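Local atomic coordinates of putative oxidoreductase (PDB entry 3L6D), a protein that probably binds NADP(H) and acts as an oxidoreductase, perhaps related to the reductive aminases, although its substrate is not established. Residues H140-G145 with A174-L179; V188-A193 with R209-T214. All coordinates share one frame; numbering follows the deposited sequence.

Interaction 1 of 2, residues H140-G145 with A174-L179; sequences HSIHTG and AFATVL
Ile142 faces Ala176 with 7.5 Å between their CA atoms, where strand 140-145 and helix segment 174-179 run in nearly opposite directions, at 152° with their axes 10.0 Å apart at closest. One methyl group, Ile142 CD1, makes the closest approach to all three helix residues. Ile142 has CG1 anti to its carbonyl carbon (chi1 -66°) and continues roughly extended to CD1 (chi2 158°), which carries that methyl out from the sheet to the helix surface. There it meets residues spaced one and three apart, which the turn of the helix brings together. The nearest is Phe175, whose CD2 lies 3.7 Å from Ile142 CD1. The methyl also nears CE2, so it meets the CD2-CE2 bond of the ring, the isoleucine arm coming in at a slant to the phenylalanine side chain. Ala176, with only a methyl for a side chain, sits where the two backbones are nearest, its CB 4.0 Å from Ile142 CD1. Leu179 adds one branch, its CD2 lying 4.0 Å from Ile142 CD1. The contact is entirely apolar and buried. Neighbouring strand 121-128 widens it, with Met126 against Ala176 and Val128 against Leu179. The other face of the strand is polar: Thr164 OG1 is hydrogen-bonded to both Ser141 OG and His143 ND1, and Tyr100 OH takes His143 NE2, so that both nitrogens of this imidazole are engaged and its rotation is probably fixed. Strand 140-145 is the last but one of the Rossmann-type domain's sheet, between antiparallel 121-128 and parallel 163-166; the long helix 169-199 starting against it corresponds to the interdomain helix characteristic of the 6-phosphogluconate dehydrogenase-like and imine reductase families.

Interaction 2 of 2, residues V188-A193 with R209-T214; sequences VTFFEA and RLLLET
Phe190 reaches Leu211 and Leu212 from a helix that crosses theirs at 132°, the segment axes passing 11.1 Å apart. Its CB sets out along the flank of the partner helix rather than at it, and CG, anti to the backbone N (chi1 -178°), swings the ring across the gap. CB and CG serve as the stalk; the close contacts begin further out, at CE1. This atom comes 3.8 Å from Leu212 N, which sits at the ring edge and in its plane, and 3.9 Å from Leu212 CB. CE1 also lies 4.1 Å from Leu211 CB and 4.2 Å from Leu211 CD2. At the tip, CZ leans on Leu212 CB once more, the two side chains meeting at about a right angle. Helices 169-199 and 204-232, consecutive and joined by a short turn, form a splayed helical hairpin at the start of the all-helical C-terminal domain. One turn past the phenyl ring, Ala193 CB touches Leu211 CD1 at 4.1 Å. Behind, the carboxylate of Glu192 accepts from Val265 N and Phe266 N at the start of helix 264-281, tying a third helix to the hairpin. His182 of the second subunit meets the Phe190 ring edge-to-face.

In the fold
Helix 169-199 is shared by both contacts: its early turns pack on the Rossmann sheet in interaction 1, its later turns on helix 204-232 in interaction 2. The two centres lie 26 Å apart, with about 11 Å between nearest atoms, so within one chain they do not touch. The dimer brings them together: Phe175 of interaction 1 packs on Leu211 of the second subunit, and Leu210 of interaction 2 on Phe175 of that subunit. Such intertwining recalls imine reductases, whose active-site cleft lies between the cofactor domain of one subunit and the helical domain of the other.

Interaction 1 of 2, residues H140-G145 with A174-L179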
loop_
_atom_site.group_PDB
_atom_site.type_symbol
_atom_site.label_atom_id
_atom_site.label_comp_id
_atom_site.label_asym_id
_atom_site.label_seq_id
_atom_site.Cartn_x
_atom_site.Cartn_y
_atom_site.Cartn_z
ATOM N N HIS B 140 1.379 -13.668 7.908
ATOM C CA HIS B 140 2.307 -13.412 8.996
ATOM C C HIS B 140 1.561 -13.451 10.345
ATOM O O HIS B 140 0.356 -13.185 10.398
ATOM C CB HIS B 140 3.015 -12.045 8.847
ATOM C CG HIS B 140 4.154 -12.034 7.875
ATOM N ND1 HIS B 140 5.465 -11.843 8.263
ATOM C CD2 HIS B 140 4.171 -12.122 6.523
ATOM C CE1 HIS B 140 6.246 -11.857 7.195
ATOM N NE2 HIS B 140 5.485 -12.026 6.125
ATOM N N SER B 141 2.274 -13.845 11.419
ATOM C CA SER B 141 1.743 -13.720 12.772
ATOM C C SER B 141 2.820 -13.118 13.654
ATOM O O SER B 141 3.973 -13.155 13.303
ATOM C CB SER B 141 1.312 -15.093 13.339
ATOM O OG SER B 141 2.418 -15.986 13.229
ATOM N N ILE B 142 2.428 -12.585 14.804
ATOM C CA ILE B 142 3.369 -12.063 15.787
ATOM C C ILE B 142 3.055 -12.796 17.081
ATOM O O ILE B 142 1.898 -12.996 17.368
ATOM C CB ILE B 142 3.075 -10.543 16.014
ATOM C CG1 ILE B 142 3.370 -9.731 14.748
ATOM C CG2 ILE B 142 3.908 -10.013 17.184
ATOM C CD1 ILE B 142 2.611 -8.374 14.716
ATOM N N HIS B 143 4.070 -13.234 17.832
ATOM C CA HIS B 143 3.854 -13.912 19.112
ATOM C C HIS B 143 4.678 -13.254 20.186
ATOM O O HIS B 143 5.721 -12.638 19.887
ATOM C CB HIS B 143 4.241 -15.399 18.978
ATOM C CG HIS B 143 3.279 -16.184 18.137
ATOM N ND1 HIS B 143 3.474 -16.405 16.782
ATOM C CD2 HIS B 143 2.093 -16.761 18.447
ATOM C CE1 HIS B 143 2.447 -17.088 16.301
ATOM N NE2 HIS B 143 1.596 -17.312 17.294
ATOM N N THR B 144 4.191 -13.306 21.434
ATOM C CA THR B 144 4.908 -12.710 22.548
ATOM C C THR B 144 4.594 -13.572 23.791
ATOM O O THR B 144 3.873 -14.566 23.661
ATOM C CB THR B 144 4.547 -11.193 22.745
ATOM O OG1 THR B 144 5.440 -10.622 23.704
ATOM C CG2 THR B 144 3.125 -10.970 23.183
ATOM N N GLY B 145 5.121 -13.210 24.960
ATOM C CA GLY B 145 4.885 -13.962 26.206
ATOM C C GLY B 145 6.113 -14.795 26.537
ATOM O O GLY B 145 7.183 -14.255 26.782
ATOM N N ALA B 174 3.228 -2.933 20.661
ATOM C CA ALA B 174 3.499 -1.686 19.958
ATOM C C ALA B 174 3.631 -1.962 18.466
ATOM O O ALA B 174 3.044 -1.253 17.622
ATOM C CB ALA B 174 4.814 -1.053 20.482
ATOM N N PHE B 175 4.390 -2.996 18.138
ATOM C CA PHE B 175 4.591 -3.286 16.735
ATOM C C PHE B 175 3.264 -3.656 16.052
ATOM O O PHE B 175 2.993 -3.251 14.919
ATOM C CB PHE B 175 5.588 -4.408 16.553
ATOM C CG PHE B 175 5.808 -4.746 15.112
ATOM C CD1 PHE B 175 6.409 -3.812 14.268
ATOM C CD2 PHE B 175 5.417 -5.966 14.610
ATOM C CE1 PHE B 175 6.602 -4.089 12.898
ATOM C CE2 PHE B 175 5.601 -6.275 13.247
ATOM C CZ PHE B 175 6.207 -5.311 12.388
ATOM N N ALA B 176 2.448 -4.450 16.727
ATOM C CA ALA B 176 1.175 -4.861 16.156
ATOM C C ALA B 176 0.299 -3.639 15.982
ATOM O O ALA B 176 -0.424 -3.544 15.004
ATOM C CB ALA B 176 0.479 -5.879 17.028
ATOM N N THR B 177 0.369 -2.697 16.921
ATOM C CA THR B 177 -0.452 -1.505 16.821
ATOM C C THR B 177 -0.109 -0.658 15.572
ATOM O O THR B 177 -0.995 -0.320 14.773
ATOM C CB THR B 177 -0.367 -0.660 18.135
ATOM O OG1 THR B 177 -0.944 -1.430 19.199
ATOM C CG2 THR B 177 -1.129 0.655 17.993
ATOM N N VAL B 178 1.177 -0.344 15.391
ATOM C CA VAL B 178 1.584 0.478 14.293
ATOM C C VAL B 178 1.509 -0.293 12.951
ATOM O O VAL B 178 1.219 0.313 11.905
ATOM C CB VAL B 178 3.023 1.099 14.562
ATOM C CG1 VAL B 178 3.043 1.767 15.957
ATOM C CG2 VAL B 178 4.113 0.058 14.481
ATOM N N LEU B 179 1.751 -1.604 12.978
ATOM C CA LEU B 179 1.586 -2.420 11.759
ATOM C C LEU B 179 0.120 -2.362 11.272
ATOM O O LEU B 179 -0.127 -2.189 10.079
ATOM C CB LEU B 179 1.971 -3.876 11.997
ATOM C CG LEU B 179 1.646 -4.855 10.874
ATOM C CD1 LEU B 179 2.700 -4.722 9.818
ATOM C CD2 LEU B 179 1.633 -6.275 11.403
#

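Interaction 2 of 2, residues V188-A193 with R209-T214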
loop_
_atom_site.group_PDB
_atom_site.type_symbol
_atom_site.label_atom_id
_atom_site.label_comp_id
_atom_site.label_asym_id
_atom_site.label_seq_id
_atom_site.Cartn_x
_atom_site.Cartn_y
_atom_site.Cartn_z
ATOM N N VAL B 188 -7.806 1.997 3.446
ATOM C CA VAL B 188 -8.771 3.081 3.414
ATOM C C VAL B 188 -8.385 4.192 2.386
ATOM O O VAL B 188 -9.270 4.736 1.723
ATOM C CB VAL B 188 -9.064 3.598 4.832
ATOM C CG1 VAL B 188 -9.910 4.867 4.792
ATOM C CG2 VAL B 188 -9.754 2.480 5.665
ATOM N N THR B 189 -7.085 4.477 2.216
ATOM C CA THR B 189 -6.660 5.449 1.198
ATOM C C THR B 189 -7.106 4.975 -0.166
ATOM O O THR B 189 -7.486 5.788 -1.023
ATOM C CB THR B 189 -5.111 5.720 1.135
ATOM O OG1 THR B 189 -4.412 4.541 0.693
ATOM C CG2 THR B 189 -4.560 6.212 2.484
ATOM N N PHE B 190 -7.095 3.659 -0.354
ATOM C CA PHE B 190 -7.555 3.106 -1.606
ATOM C C PHE B 190 -9.070 3.302 -1.783
ATOM O O PHE B 190 -9.504 3.759 -2.841
ATOM C CB PHE B 190 -7.113 1.635 -1.753
ATOM C CG PHE B 190 -7.518 1.011 -3.047
ATOM C CD1 PHE B 190 -6.714 1.139 -4.178
ATOM C CD2 PHE B 190 -8.718 0.276 -3.141
ATOM C CE1 PHE B 190 -7.100 0.568 -5.392
ATOM C CE2 PHE B 190 -9.113 -0.311 -4.360
ATOM C CZ PHE B 190 -8.305 -0.159 -5.490
ATOM N N PHE B 191 -9.870 2.969 -0.751
ATOM C CA PHE B 191 -11.319 3.212 -0.781
ATOM C C PHE B 191 -11.646 4.661 -1.053
ATOM O O PHE B 191 -12.529 4.952 -1.868
ATOM C CB PHE B 191 -12.045 2.685 0.497
ATOM C CG PHE B 191 -11.748 1.259 0.811
ATOM C CD1 PHE B 191 -11.575 0.321 -0.209
ATOM C CD2 PHE B 191 -11.622 0.831 2.136
ATOM C CE1 PHE B 191 -11.288 -1.016 0.083
ATOM C CE2 PHE B 191 -11.337 -0.504 2.436
ATOM C CZ PHE B 191 -11.177 -1.428 1.415
ATOM N N GLU B 192 -10.930 5.567 -0.390
ATOM C CA GLU B 192 -11.148 7.009 -0.571
ATOM C C GLU B 192 -10.880 7.478 -2.032
ATOM O O GLU B 192 -11.650 8.256 -2.586
ATOM C CB GLU B 192 -10.345 7.837 0.470
ATOM C CG GLU B 192 -10.491 9.372 0.331
ATOM C CD GLU B 192 -9.702 10.186 1.356
ATOM O OE1 GLU B 192 -10.212 10.402 2.484
ATOM O OE2 GLU B 192 -8.597 10.658 1.030
ATOM N N ALA B 193 -9.798 6.982 -2.637
ATOM C CA ALA B 193 -9.404 7.403 -3.989
ATOM C C ALA B 193 -10.364 6.843 -5.011
ATOM O O ALA B 193 -10.810 7.569 -5.907
ATOM C CB ALA B 193 -7.953 6.995 -4.299
ATOM N N ARG B 209 -9.902 -1.737 -10.427
ATOM C CA ARG B 209 -8.815 -2.631 -10.868
ATOM C C ARG B 209 -7.668 -1.855 -11.528
ATOM O O ARG B 209 -6.491 -2.136 -11.266
ATOM C CB ARG B 209 -9.285 -3.750 -11.790
ATOM C CG ARG B 209 -8.148 -4.657 -12.244
ATOM C CD ARG B 209 -8.680 -6.004 -12.684
ATOM N NE ARG B 209 -8.799 -6.865 -11.512
ATOM C CZ ARG B 209 -9.617 -7.906 -11.420
ATOM N NH1 ARG B 209 -10.430 -8.217 -12.432
ATOM N NH2 ARG B 209 -9.635 -8.631 -10.304
ATOM N N LEU B 210 -8.014 -0.886 -12.370
ATOM C CA LEU B 210 -6.985 -0.037 -12.992
ATOM C C LEU B 210 -6.183 0.746 -11.967
ATOM O O LEU B 210 -4.974 0.880 -12.114
ATOM C CB LEU B 210 -7.582 0.930 -14.016
ATOM C CG LEU B 210 -6.540 1.597 -14.927
ATOM C CD1 LEU B 210 -5.727 0.553 -15.732
ATOM C CD2 LEU B 210 -7.161 2.658 -15.882
ATOM N N LEU B 211 -6.840 1.261 -10.931
ATOM C CA LEU B 211 -6.126 2.048 -9.931
ATOM C C LEU B 211 -5.111 1.168 -9.202
ATOM O O LEU B 211 -3.943 1.523 -9.078
ATOM C CB LEU B 211 -7.093 2.713 -8.931
ATOM C CG LEU B 211 -6.624 4.071 -8.373
ATOM C CD1 LEU B 211 -7.770 4.897 -7.775
ATOM C CD2 LEU B 211 -5.530 3.901 -7.341
ATOM N N LEU B 212 -5.555 -0.004 -8.772
ATOM C CA LEU B 212 -4.648 -0.953 -8.139
ATOM C C LEU B 212 -3.466 -1.371 -9.036
ATOM O O LEU B 212 -2.292 -1.342 -8.612
ATOM C CB LEU B 212 -5.428 -2.184 -7.651
ATOM C CG LEU B 212 -4.581 -3.250 -6.934
ATOM C CD1 LEU B 212 -4.025 -2.665 -5.633
ATOM C CD2 LEU B 212 -5.372 -4.522 -6.639
ATOM N N GLU B 213 -3.771 -1.763 -10.260
ATOM C CA GLU B 213 -2.730 -2.294 -11.140
ATOM C C GLU B 213 -1.719 -1.203 -11.553
ATOM O O GLU B 213 -0.530 -1.488 -11.641
ATOM C CB GLU B 213 -3.345 -3.084 -12.303
ATOM C CG GLU B 213 -4.168 -4.283 -11.704
ATOM C CD GLU B 213 -4.674 -5.346 -12.676
ATOM O OE1 GLU B 213 -4.817 -5.065 -13.894
ATOM O OE2 GLU B 213 -4.995 -6.473 -12.172
ATOM N N THR B 214 -2.186 0.047 -11.694
ATOM C CA THR B 214 -1.344 1.140 -12.192
ATOM C C THR B 214 -0.457 1.733 -11.068
ATOM O O THR B 214 0.571 2.338 -11.348
ATOM C CB THR B 214 -2.197 2.210 -12.947
ATOM O OG1 THR B 214 -3.030 1.544 -13.918
ATOM C CG2 THR B 214 -1.306 3.159 -13.713
#